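Long-range contact in DNR protein (Pseudomonas aeruginosa, PDB 2Z69), which senses nitric oxide and probably acts as a DNA-binding transcription factor of dissimilative nitrate respiration, its sensor domain being the part described here: residues Asp36-Phe47 / Thr102-Arg113. Residues are numbered along the deposited sequence; the frame is centred on the assembly and turned at random.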
# COMPACT_ATOMS: atom_id res chain seq x y z
N ASP B 36 2.10 -2.90 25.34
CA ASP B 36 3.00 -2.96 26.49
C ASP B 36 3.60 -1.58 26.73
O ASP B 36 3.95 -0.89 25.80
CB ASP B 36 4.17 -3.91 26.20
CG ASP B 36 3.72 -5.33 25.93
OD1 ASP B 36 2.83 -5.83 26.66
OD2 ASP B 36 4.29 -5.96 25.00
N LEU B 37 3.75 -1.20 27.98
CA LEU B 37 4.53 -0.03 28.33
C LEU B 37 6.02 -0.40 28.43
O LEU B 37 6.39 -1.43 29.04
CB LEU B 37 4.05 0.49 29.68
CG LEU B 37 4.70 1.80 30.09
CD1 LEU B 37 4.25 2.89 29.17
CD2 LEU B 37 4.30 2.06 31.56
N VAL B 38 6.86 0.43 27.81
CA VAL B 38 8.27 0.08 27.67
C VAL B 38 9.07 1.22 28.24
O VAL B 38 8.88 2.38 27.86
CB VAL B 38 8.69 -0.17 26.18
CG1 VAL B 38 10.21 -0.45 26.07
CG2 VAL B 38 7.88 -1.29 25.56
N ASN B 39 9.98 0.89 29.15
CA ASN B 39 10.79 1.89 29.82
C ASN B 39 12.27 1.71 29.49
O ASN B 39 12.80 0.60 29.68
CB ASN B 39 10.61 1.73 31.32
CG ASN B 39 9.19 1.96 31.76
OD1 ASN B 39 8.64 3.03 31.57
ND2 ASN B 39 8.62 0.98 32.46
N LEU B 40 12.96 2.79 29.10
CA LEU B 40 14.36 2.61 28.65
C LEU B 40 15.32 3.63 29.16
O LEU B 40 15.00 4.79 29.17
CB LEU B 40 14.44 2.62 27.11
CG LEU B 40 13.79 1.50 26.28
CD1 LEU B 40 13.87 1.90 24.81
CD2 LEU B 40 14.39 0.08 26.51
N ASP B 41 16.51 3.18 29.55
CA ASP B 41 17.59 4.08 29.91
C ASP B 41 18.27 4.55 28.63
O ASP B 41 18.10 3.94 27.59
CB ASP B 41 18.58 3.35 30.79
CG ASP B 41 18.15 3.32 32.23
OD1 ASP B 41 17.33 4.19 32.65
OD2 ASP B 41 18.66 2.44 32.96
N LYS B 42 19.02 5.64 28.73
CA LYS B 42 19.87 6.13 27.65
C LYS B 42 20.78 5.02 27.27
O LYS B 42 21.43 4.42 28.15
CB LYS B 42 20.73 7.31 28.16
CG LYS B 42 21.81 7.79 27.15
CD LYS B 42 22.91 8.63 27.81
CE LYS B 42 22.40 9.85 28.54
NZ LYS B 42 21.59 10.73 27.64
N GLY B 43 20.83 4.72 25.98
CA GLY B 43 21.76 3.71 25.47
C GLY B 43 21.07 2.35 25.33
O GLY B 43 21.65 1.43 24.79
N ALA B 44 19.84 2.22 25.83
CA ALA B 44 19.18 0.90 25.83
C ALA B 44 18.49 0.69 24.48
O ALA B 44 18.07 1.66 23.86
CB ALA B 44 18.15 0.81 26.98
N TYR B 45 18.38 -0.57 24.04
CA TYR B 45 17.79 -0.87 22.75
C TYR B 45 16.28 -1.01 22.80
O TYR B 45 15.76 -1.67 23.71
CB TYR B 45 18.43 -2.13 22.16
CG TYR B 45 19.88 -1.87 21.85
CD1 TYR B 45 20.86 -2.27 22.75
CD2 TYR B 45 20.24 -1.11 20.74
CE1 TYR B 45 22.23 -1.99 22.50
CE2 TYR B 45 21.59 -0.82 20.47
CZ TYR B 45 22.57 -1.26 21.35
OH TYR B 45 23.88 -0.96 21.12
N VAL B 46 15.58 -0.40 21.84
CA VAL B 46 14.14 -0.68 21.69
C VAL B 46 14.00 -2.03 20.94
O VAL B 46 13.23 -2.88 21.33
CB VAL B 46 13.41 0.35 20.89
CG1 VAL B 46 11.90 0.12 21.03
CG2 VAL B 46 13.76 1.79 21.35
N PHE B 47 14.76 -2.20 19.86
CA PHE B 47 14.89 -3.49 19.20
C PHE B 47 16.23 -3.46 18.46
O PHE B 47 16.82 -2.38 18.29
CB PHE B 47 13.73 -3.75 18.25
CG PHE B 47 13.45 -2.63 17.25
CD1 PHE B 47 12.39 -1.78 17.43
CD2 PHE B 47 14.23 -2.49 16.09
CE1 PHE B 47 12.10 -0.76 16.44
CE2 PHE B 47 13.96 -1.50 15.15
CZ PHE B 47 12.88 -0.63 15.34
N THR B 102 18.36 -1.18 13.92
CA THR B 102 18.35 -1.17 15.39
C THR B 102 17.82 0.17 15.81
O THR B 102 18.08 1.16 15.15
CB THR B 102 19.83 -1.29 15.89
OG1 THR B 102 20.38 -2.54 15.46
CG2 THR B 102 19.97 -1.15 17.37
N ALA B 103 17.09 0.21 16.92
CA ALA B 103 16.52 1.46 17.47
C ALA B 103 17.05 1.53 18.89
O ALA B 103 16.91 0.56 19.65
CB ALA B 103 15.02 1.40 17.48
N GLN B 104 17.67 2.66 19.23
CA GLN B 104 18.35 2.84 20.52
C GLN B 104 17.92 4.15 21.13
O GLN B 104 17.90 5.17 20.45
CB GLN B 104 19.88 2.85 20.33
CG GLN B 104 20.70 2.83 21.66
CD GLN B 104 22.22 2.74 21.43
OE1 GLN B 104 22.97 2.19 22.24
NE2 GLN B 104 22.65 3.25 20.33
N ALA B 105 17.62 4.16 22.42
CA ALA B 105 17.26 5.39 23.10
C ALA B 105 18.52 6.22 23.27
O ALA B 105 19.56 5.71 23.67
CB ALA B 105 16.65 5.07 24.46
N VAL B 106 18.44 7.50 22.91
CA VAL B 106 19.57 8.40 23.14
C VAL B 106 19.41 9.22 24.45
O VAL B 106 20.36 9.87 24.85
CB VAL B 106 19.83 9.33 21.96
CG1 VAL B 106 19.76 8.57 20.63
CG2 VAL B 106 18.86 10.42 21.97
N VAL B 107 18.24 9.16 25.09
CA VAL B 107 17.98 9.68 26.46
C VAL B 107 16.98 8.71 27.14
O VAL B 107 16.41 7.88 26.45
CB VAL B 107 17.36 11.10 26.46
CG1 VAL B 107 18.33 12.13 25.86
CG2 VAL B 107 16.06 11.12 25.72
N PRO B 108 16.79 8.80 28.48
CA PRO B 108 15.75 7.99 29.12
C PRO B 108 14.43 8.20 28.39
O PRO B 108 14.03 9.35 28.18
CB PRO B 108 15.66 8.56 30.53
CG PRO B 108 17.09 9.06 30.81
CD PRO B 108 17.49 9.67 29.46
N SER B 109 13.77 7.10 28.01
CA SER B 109 12.60 7.19 27.14
C SER B 109 11.49 6.26 27.64
O SER B 109 11.75 5.28 28.36
CB SER B 109 13.00 6.81 25.68
OG SER B 109 14.03 7.69 25.19
N GLN B 110 10.26 6.56 27.24
CA GLN B 110 9.15 5.70 27.56
C GLN B 110 8.32 5.51 26.30
O GLN B 110 8.07 6.46 25.57
CB GLN B 110 8.29 6.28 28.71
CG GLN B 110 7.28 5.27 29.21
CD GLN B 110 6.55 5.72 30.47
OE1 GLN B 110 5.87 6.73 30.46
NE2 GLN B 110 6.66 4.94 31.54
N LEU B 111 7.87 4.28 26.06
CA LEU B 111 7.13 3.95 24.84
C LEU B 111 5.93 3.09 25.09
O LEU B 111 5.83 2.47 26.14
CB LEU B 111 8.03 3.24 23.81
CG LEU B 111 9.41 3.87 23.62
CD1 LEU B 111 10.44 2.91 24.23
CD2 LEU B 111 9.73 4.06 22.17
N PHE B 112 5.01 3.08 24.10
CA PHE B 112 3.99 2.07 23.95
C PHE B 112 4.46 1.15 22.85
O PHE B 112 4.85 1.63 21.79
CB PHE B 112 2.69 2.72 23.48
CG PHE B 112 1.93 3.42 24.57
CD1 PHE B 112 1.38 4.67 24.34
CD2 PHE B 112 1.74 2.81 25.81
CE1 PHE B 112 0.65 5.34 25.32
CE2 PHE B 112 1.00 3.46 26.82
CZ PHE B 112 0.45 4.73 26.57
N ARG B 113 4.46 -0.15 23.08
CA ARG B 113 4.77 -1.14 22.05
C ARG B 113 3.47 -1.73 21.57
O ARG B 113 2.78 -2.41 22.35
CB ARG B 113 5.60 -2.28 22.62
CG ARG B 113 5.60 -3.55 21.77
CD ARG B 113 6.76 -4.54 22.12
NE ARG B 113 6.71 -4.88 23.53
CZ ARG B 113 7.69 -4.73 24.41
NH1 ARG B 113 8.89 -4.27 24.06
NH2 ARG B 113 7.45 -5.07 25.66
O HOH W 1 21.63 12.30 25.59
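Asp36 and Arg113 join side chain to side chain at one end of the paired strands: NE of Arg113 donates to the anti lone pair of Asp36 OD2 over 3.0 Å, exactly in the guanidinium plane, while NH2 adds a weak second bond to the same oxygen. Carboxylate and guanidinium are nevertheless turned 66° apart. The bend of Arg113 at chi3 (56°) brings one guanidinium face over Val38, whose CG2 lies 3.5 Å from NH1. On the other face of this ladder the side chains of Asn39 and Gln110 lie side by side, pointing the same way, their amide planes 44° apart, and Gln110 NE2 donates a hydrogen bond to Asn39 OD1 in the plane of the Asn39 carbonyl, 2.8 Å long. Leu37 flanks that pair, its CD1 reaching toward Phe112 CE2. Strands 36-40 and 109-113 are antiparallel; beyond them both segments swing over together, a type II turn from Asp41 to Ala44 lying against 105-108, and pair again as 45-47 with 102-105. The double ladder thus links the two sheets of the beta barrel in the cyclic nucleotide-binding-type sensor domain. Inside the fold, Leu111 CD1 touches both Leu40 CD1 (3.6 Å) and Val38 CG1 (3.8 Å), with Phe87 also touching Leu111. A classic beta bulge sets Val46 and Phe47 against Ala103, whose CB lies over one face of the Phe47 ring, 3.8 Å from its centroid; Phe47 also stacks with Tyr99 and packs on Leu151 of the second subunit. Tyr45 lays CD2 against Thr102 CG2 at 3.4 Å. At the turn, Lys42 curls back through bends at chi3 and chi4, and NZ reaches Val106 O directly and through a water.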